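PDB 3Q2K: oxidoreductase from Bordetella pertussis, which probably oxidises the C-3' hydroxyl of UDP-GlcNAcA with NAD, a step required for making 2,3-diacetamido-2,3-dideoxy-D-mannuronic acid. Local coordinates for residues C[34-39]-C[98-103]; C[59-64]-C[76-81]. One frame throughout, in Å; residues are numbered along the deposited sequence.

Overall arrangement
Both interactions lie in the NAD-binding Rossmann domain, on the parallel sheet in which strands 31-36 and 56-62 are neighbours, and their centres are 12 Å apart. Interaction 2 is nested within the loop that interaction 1 closes. Interaction 1 brings the end of strand 31-36 against the loop after strand 95-98, beside the adenosine, the pyrophosphate and the nicotinamide ribose of NADH; interaction 2 pairs strand 56-62 with edge strand 79-81 and ends at D63, which binds the adenine ribose hydroxyls. The two meet where C38 N lies 2.8 Å from D63 OD2 and G37 N 2.9 Å from C62 O, both probable hydrogen bonds. The bound UDP-sugar is about 11 Å from the side chain of A99.

Interaction 1: C[34-39]-C[98-103]; sequences GLVGCG and LATPSG. With NAI (1,4-dihydronicotinamide adenine dinucleotide), chain U.
V36 O takes a hydrogen bond of 2.8 Å from A99 N, the single direct one between the two segments, continuing the backbone pairing of G34 and V36 with V97. Beside it V36 and L98, a parallel bridge pair, point the same way from the sheet, V36 CG2 lying 4.0 Å from L98 CD2. The other branch, V36 CG1, set anti to the backbone N (chi1 -176°), is turned to T100 CG2 and to C2A of the adenine. A99 CB sits against L35 CD1 at 3.8 Å, on the other side of the strand. This is the glycine-rich turn of a Rossmann fold, G37-C38-G39, facing the loop after the fourth strand. G37, at positive phi (102°), brings its CA to 3.6 Å from NADH O4B, and G39 CA lies 3.2 Å from O5B. One water links the two segments to the cofactor, accepting from G39 N at 2.8 Å and lying within hydrogen-bonding distance of A99 O and of the phosphate oxygen O2N. T100 CG2 approaches adenine N3A at 3.4 Å, and P101 CD lies near C8A. Farther along, S102 OG and O3D of the nicotinamide ribose share a 2.6 Å hydrogen bond. Behind this shell, H105 NE2 bonds T100 O, S42 OG bonds G39 O, and Q108 packs on V36 and L98.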
# COMPACT_ATOMS: atom_id res chain seq x y z
N GLY C 34 6.39 -20.52 45.15
CA GLY C 34 7.47 -19.55 45.30
C GLY C 34 7.05 -18.27 44.63
O GLY C 34 6.44 -18.31 43.56
N LEU C 35 7.34 -17.14 45.27
CA LEU C 35 7.03 -15.83 44.72
C LEU C 35 8.30 -15.11 44.25
O LEU C 35 9.27 -14.99 44.99
CB LEU C 35 6.28 -14.99 45.75
CG LEU C 35 5.93 -13.57 45.33
CD1 LEU C 35 4.98 -13.62 44.16
CD2 LEU C 35 5.27 -12.80 46.47
N VAL C 36 8.28 -14.66 43.00
CA VAL C 36 9.41 -13.94 42.41
C VAL C 36 8.98 -12.50 42.14
O VAL C 36 8.13 -12.24 41.29
CB VAL C 36 9.80 -14.60 41.08
CG1 VAL C 36 11.04 -13.95 40.47
CG2 VAL C 36 9.97 -16.10 41.28
N GLY C 37 9.59 -11.57 42.87
CA GLY C 37 9.21 -10.16 42.85
C GLY C 37 8.38 -9.75 44.05
O GLY C 37 7.23 -10.15 44.19
N CYS C 38 8.96 -8.93 44.93
CA CYS C 38 8.26 -8.55 46.15
C CYS C 38 7.90 -7.08 46.14
O CYS C 38 8.21 -6.35 47.08
CB CYS C 38 9.10 -8.84 47.39
SG CYS C 38 9.59 -10.58 47.43
N GLY C 39 7.26 -6.65 45.06
CA GLY C 39 6.97 -5.23 44.90
C GLY C 39 5.50 -5.09 45.26
O GLY C 39 4.97 -5.89 46.03
N LEU C 98 5.20 -15.26 39.13
CA LEU C 98 6.05 -14.23 38.53
C LEU C 98 5.39 -12.86 38.66
O LEU C 98 4.34 -12.58 38.06
CB LEU C 98 6.46 -14.60 37.10
CG LEU C 98 7.03 -16.00 36.85
CD1 LEU C 98 7.24 -16.32 35.35
CD2 LEU C 98 8.34 -16.12 37.59
N ALA C 99 5.98 -12.04 39.52
CA ALA C 99 5.34 -10.82 40.01
C ALA C 99 6.30 -9.69 39.70
O ALA C 99 6.30 -8.65 40.36
CB ALA C 99 5.05 -10.90 41.48
N THR C 100 7.15 -9.94 38.71
CA THR C 100 8.16 -8.99 38.30
C THR C 100 7.65 -8.05 37.20
O THR C 100 6.51 -8.18 36.74
CB THR C 100 9.39 -9.77 37.79
OG1 THR C 100 8.93 -10.85 36.96
CG2 THR C 100 10.17 -10.31 38.98
N PRO C 101 8.50 -7.09 36.80
CA PRO C 101 8.20 -6.26 35.64
C PRO C 101 7.82 -7.21 34.50
O PRO C 101 8.43 -8.27 34.36
CB PRO C 101 9.52 -5.52 35.41
CG PRO C 101 10.24 -5.51 36.74
CD PRO C 101 9.85 -6.84 37.33
N SER C 102 6.79 -6.86 33.73
CA SER C 102 6.19 -7.72 32.71
C SER C 102 7.15 -8.28 31.66
O SER C 102 7.06 -9.45 31.31
CB SER C 102 5.02 -6.99 32.05
OG SER C 102 4.16 -6.63 33.12
N GLY C 103 8.11 -7.47 31.21
CA GLY C 103 9.09 -7.99 30.25
C GLY C 103 10.11 -9.02 30.71
O GLY C 103 10.82 -9.60 29.89
PA NAI U . 6.79 -3.51 41.10
O1A NAI U . 7.86 -2.55 40.77
O2A NAI U . 6.03 -2.95 42.41
O5B NAI U . 7.27 -4.90 41.77
C5B NAI U . 8.55 -5.19 41.24
C4B NAI U . 9.37 -6.20 42.04
O4B NAI U . 10.09 -7.07 41.15
C3B NAI U . 10.35 -5.22 42.72
O3B NAI U . 10.38 -5.54 44.12
C2B NAI U . 11.63 -5.48 41.88
O2B NAI U . 12.83 -5.33 42.64
C1B NAI U . 11.43 -6.99 41.64
N9A NAI U . 12.37 -7.40 40.61
C8A NAI U . 12.88 -6.66 39.59
N7A NAI U . 13.67 -7.44 38.90
C5A NAI U . 13.74 -8.69 39.41
C6A NAI U . 14.39 -9.89 39.09
N6A NAI U . 15.21 -10.01 37.98
N1A NAI U . 14.15 -10.94 39.87
C2A NAI U . 13.33 -10.88 40.90
N3A NAI U . 12.70 -9.77 41.24
C4A NAI U . 12.86 -8.68 40.51
O3 NAI U . 5.58 -3.43 40.05
PN NAI U . 4.35 -4.44 40.28
O1N NAI U . 3.16 -3.47 40.26
O2N NAI U . 4.18 -5.25 41.58
O5D NAI U . 4.25 -5.29 38.90
C5D NAI U . 3.61 -6.52 39.21
C4D NAI U . 3.61 -7.45 37.99
O4D NAI U . 2.26 -7.94 38.13
C3D NAI U . 3.64 -6.69 36.64
O3D NAI U . 3.54 -7.54 35.51
C2D NAI U . 2.28 -5.97 36.73
O2D NAI U . 1.81 -5.82 35.39
C1D NAI U . 1.42 -7.13 37.30
N1N NAI U . 0.30 -6.68 38.12
C2N NAI U . -0.84 -7.31 37.98
C3N NAI U . -1.92 -6.91 38.75
C7N NAI U . -3.21 -7.59 38.60
O7N NAI U . -4.23 -7.02 38.93
N7N NAI U . -3.22 -8.83 38.05
C4N NAI U . -1.77 -5.83 39.63
C5N NAI U . -0.54 -5.21 39.70
C6N NAI U . 0.51 -5.66 38.93
O HOH W 1 5.51 -7.27 42.93

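Interaction 2: C[59-64]-C[76-81]; sequences VEICDT and TGARPF. With NAI (1,4-dihydronicotinamide adenine dinucleotide), chain U.
Strands 59-62 and 79-81 run parallel, their axes 4.8 Å apart at an angle of 27°, joined by four backbone hydrogen bonds: R79 N to V59 O, I61 N to R79 O, F81 N to I61 O and D63 N to F81 O. C62 CA adds a CH···O contact to F81 O. On the side of the sheet that carries E60, C62 and F81, E60 CG meets the ring at CE2 (3.7 Å), near the ring plane, while I61 O lies at the same ring's edge. E60 OE2 is bonded to N92 N, and M87 of helix 84-90 covers E60, C62 and F81. The strands and helix 66-76 form a right-handed beta-alpha-beta crossover of the Rossmann fold. On its helix side I61 CG2 packs on A78 CB at 3.7 Å; with chi1 at 55°, CG1 is turned to R79 O and carries CD1 to T76 OG1 at 3.8 Å. T76 OG1 accepts from A78 N at 2.9 Å, an ST turn round G77, the first residue beyond helix 66-76, with positive phi; the same oxygen bonds A72 O. Beyond the strand, the D63 carboxylate takes both hydroxyls of the adenine ribose of NADH, O2B on OD1 (2.9 Å) and O3B on OD2 (2.5 Å), while N65 N bonds OD1. T64 OG1 lies 3.1 Å from adenine C6A.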
# COMPACT_ATOMS: atom_id res chain seq x y z
N VAL C 59 6.71 -20.72 50.48
CA VAL C 59 7.85 -21.29 51.18
C VAL C 59 9.08 -20.45 50.86
O VAL C 59 10.08 -20.48 51.59
CB VAL C 59 8.10 -22.73 50.69
CG1 VAL C 59 9.46 -23.23 51.15
CG2 VAL C 59 6.98 -23.65 51.18
N GLU C 60 8.96 -19.72 49.76
CA GLU C 60 10.14 -19.04 49.21
C GLU C 60 9.74 -17.71 48.61
O GLU C 60 8.59 -17.55 48.19
CB GLU C 60 10.80 -19.87 48.11
CG GLU C 60 11.63 -21.05 48.60
CD GLU C 60 11.66 -22.22 47.63
OE1 GLU C 60 11.84 -22.02 46.41
OE2 GLU C 60 11.50 -23.36 48.10
N ILE C 61 10.71 -16.80 48.55
CA ILE C 61 10.49 -15.47 48.00
C ILE C 61 11.82 -15.02 47.43
O ILE C 61 12.90 -15.39 47.90
CB ILE C 61 9.95 -14.50 49.07
CG1 ILE C 61 10.91 -14.49 50.26
CG2 ILE C 61 8.57 -14.90 49.56
CD1 ILE C 61 10.56 -13.46 51.30
N CYS C 62 11.75 -14.23 46.37
CA CYS C 62 12.97 -13.90 45.65
C CYS C 62 12.74 -12.45 45.23
O CYS C 62 11.64 -12.15 44.77
CB CYS C 62 13.14 -14.77 44.40
SG CYS C 62 14.49 -14.21 43.32
N ASP C 63 13.73 -11.60 45.49
CA ASP C 63 13.80 -10.23 44.98
C ASP C 63 15.23 -9.75 44.78
O ASP C 63 16.16 -10.23 45.42
CB ASP C 63 12.99 -9.25 45.84
CG ASP C 63 12.67 -7.99 45.07
OD1 ASP C 63 13.61 -7.34 44.57
OD2 ASP C 63 11.47 -7.66 44.91
N THR C 64 15.43 -8.84 43.83
CA THR C 64 16.75 -8.39 43.39
C THR C 64 17.14 -7.19 44.24
O THR C 64 18.28 -6.72 44.26
CB THR C 64 16.74 -8.04 41.88
OG1 THR C 64 16.58 -9.25 41.14
CG2 THR C 64 18.04 -7.39 41.40
N THR C 76 6.59 -12.64 55.91
CA THR C 76 6.08 -13.95 55.52
C THR C 76 6.69 -15.06 56.38
O THR C 76 6.02 -16.02 56.74
CB THR C 76 6.38 -14.30 54.05
OG1 THR C 76 7.80 -14.34 53.82
CG2 THR C 76 5.74 -13.30 53.08
N GLY C 77 7.97 -14.93 56.70
CA GLY C 77 8.71 -16.08 57.23
C GLY C 77 9.04 -17.11 56.17
O GLY C 77 9.37 -18.25 56.50
N ALA C 78 8.97 -16.73 54.90
CA ALA C 78 9.46 -17.56 53.81
C ALA C 78 10.98 -17.51 53.68
O ALA C 78 11.63 -16.56 54.12
CB ALA C 78 8.81 -17.13 52.49
N ARG C 79 11.56 -18.49 53.01
CA ARG C 79 13.00 -18.50 52.81
C ARG C 79 13.44 -17.47 51.77
O ARG C 79 12.97 -17.48 50.63
CB ARG C 79 13.37 -19.93 52.38
CG ARG C 79 14.82 -20.03 51.97
CD ARG C 79 15.24 -21.49 51.94
NE ARG C 79 16.57 -21.64 51.37
CZ ARG C 79 17.06 -22.83 51.03
NH1 ARG C 79 16.30 -23.89 51.21
NH2 ARG C 79 18.28 -22.96 50.53
N PRO C 80 14.40 -16.59 52.10
CA PRO C 80 14.68 -15.57 51.10
C PRO C 80 15.72 -15.93 50.05
O PRO C 80 16.68 -16.63 50.37
CB PRO C 80 15.24 -14.42 51.94
CG PRO C 80 15.92 -15.12 53.08
CD PRO C 80 15.27 -16.46 53.28
N PHE C 81 15.56 -15.45 48.83
CA PHE C 81 16.59 -15.63 47.82
C PHE C 81 16.76 -14.35 47.03
O PHE C 81 15.77 -13.68 46.75
CB PHE C 81 16.14 -16.69 46.82
CG PHE C 81 16.20 -18.08 47.36
CD1 PHE C 81 17.40 -18.77 47.35
CD2 PHE C 81 15.05 -18.68 47.87
CE1 PHE C 81 17.45 -20.08 47.81
CE2 PHE C 81 15.12 -19.97 48.37
CZ PHE C 81 16.31 -20.66 48.34
PA NAI U . 6.79 -3.51 41.10
O1A NAI U . 7.86 -2.55 40.77
O2A NAI U . 6.03 -2.95 42.41
O5B NAI U . 7.27 -4.90 41.77
C5B NAI U . 8.55 -5.19 41.24
C4B NAI U . 9.37 -6.20 42.04
O4B NAI U . 10.09 -7.07 41.15
C3B NAI U . 10.35 -5.22 42.72
O3B NAI U . 10.38 -5.54 44.12
C2B NAI U . 11.63 -5.48 41.88
O2B NAI U . 12.83 -5.33 42.64
C1B NAI U . 11.43 -6.99 41.64
N9A NAI U . 12.37 -7.40 40.61
C8A NAI U . 12.88 -6.66 39.59
N7A NAI U . 13.67 -7.44 38.90
C5A NAI U . 13.74 -8.69 39.41
C6A NAI U . 14.39 -9.89 39.09
N6A NAI U . 15.21 -10.01 37.98
N1A NAI U . 14.15 -10.94 39.87
C2A NAI U . 13.33 -10.88 40.90
N3A NAI U . 12.70 -9.77 41.24
C4A NAI U . 12.86 -8.68 40.51
O3 NAI U . 5.58 -3.43 40.05
PN NAI U . 4.35 -4.44 40.28
O1N NAI U . 3.16 -3.47 40.26
O2N NAI U . 4.18 -5.25 41.58
O5D NAI U . 4.25 -5.29 38.90
C5D NAI U . 3.61 -6.52 39.21
C4D NAI U . 3.61 -7.45 37.99
O4D NAI U . 2.26 -7.94 38.13
C3D NAI U . 3.64 -6.69 36.64
O3D NAI U . 3.54 -7.54 35.51
C2D NAI U . 2.28 -5.97 36.73
O2D NAI U . 1.81 -5.82 35.39
C1D NAI U . 1.42 -7.13 37.30
N1N NAI U . 0.30 -6.68 38.12
C2N NAI U . -0.84 -7.31 37.98
C3N NAI U . -1.92 -6.91 38.75
C7N NAI U . -3.21 -7.59 38.60
O7N NAI U . -4.23 -7.02 38.93
N7N NAI U . -3.22 -8.83 38.05
C4N NAI U . -1.77 -5.83 39.63
C5N NAI U . -0.54 -5.21 39.70
C6N NAI U . 0.51 -5.66 38.93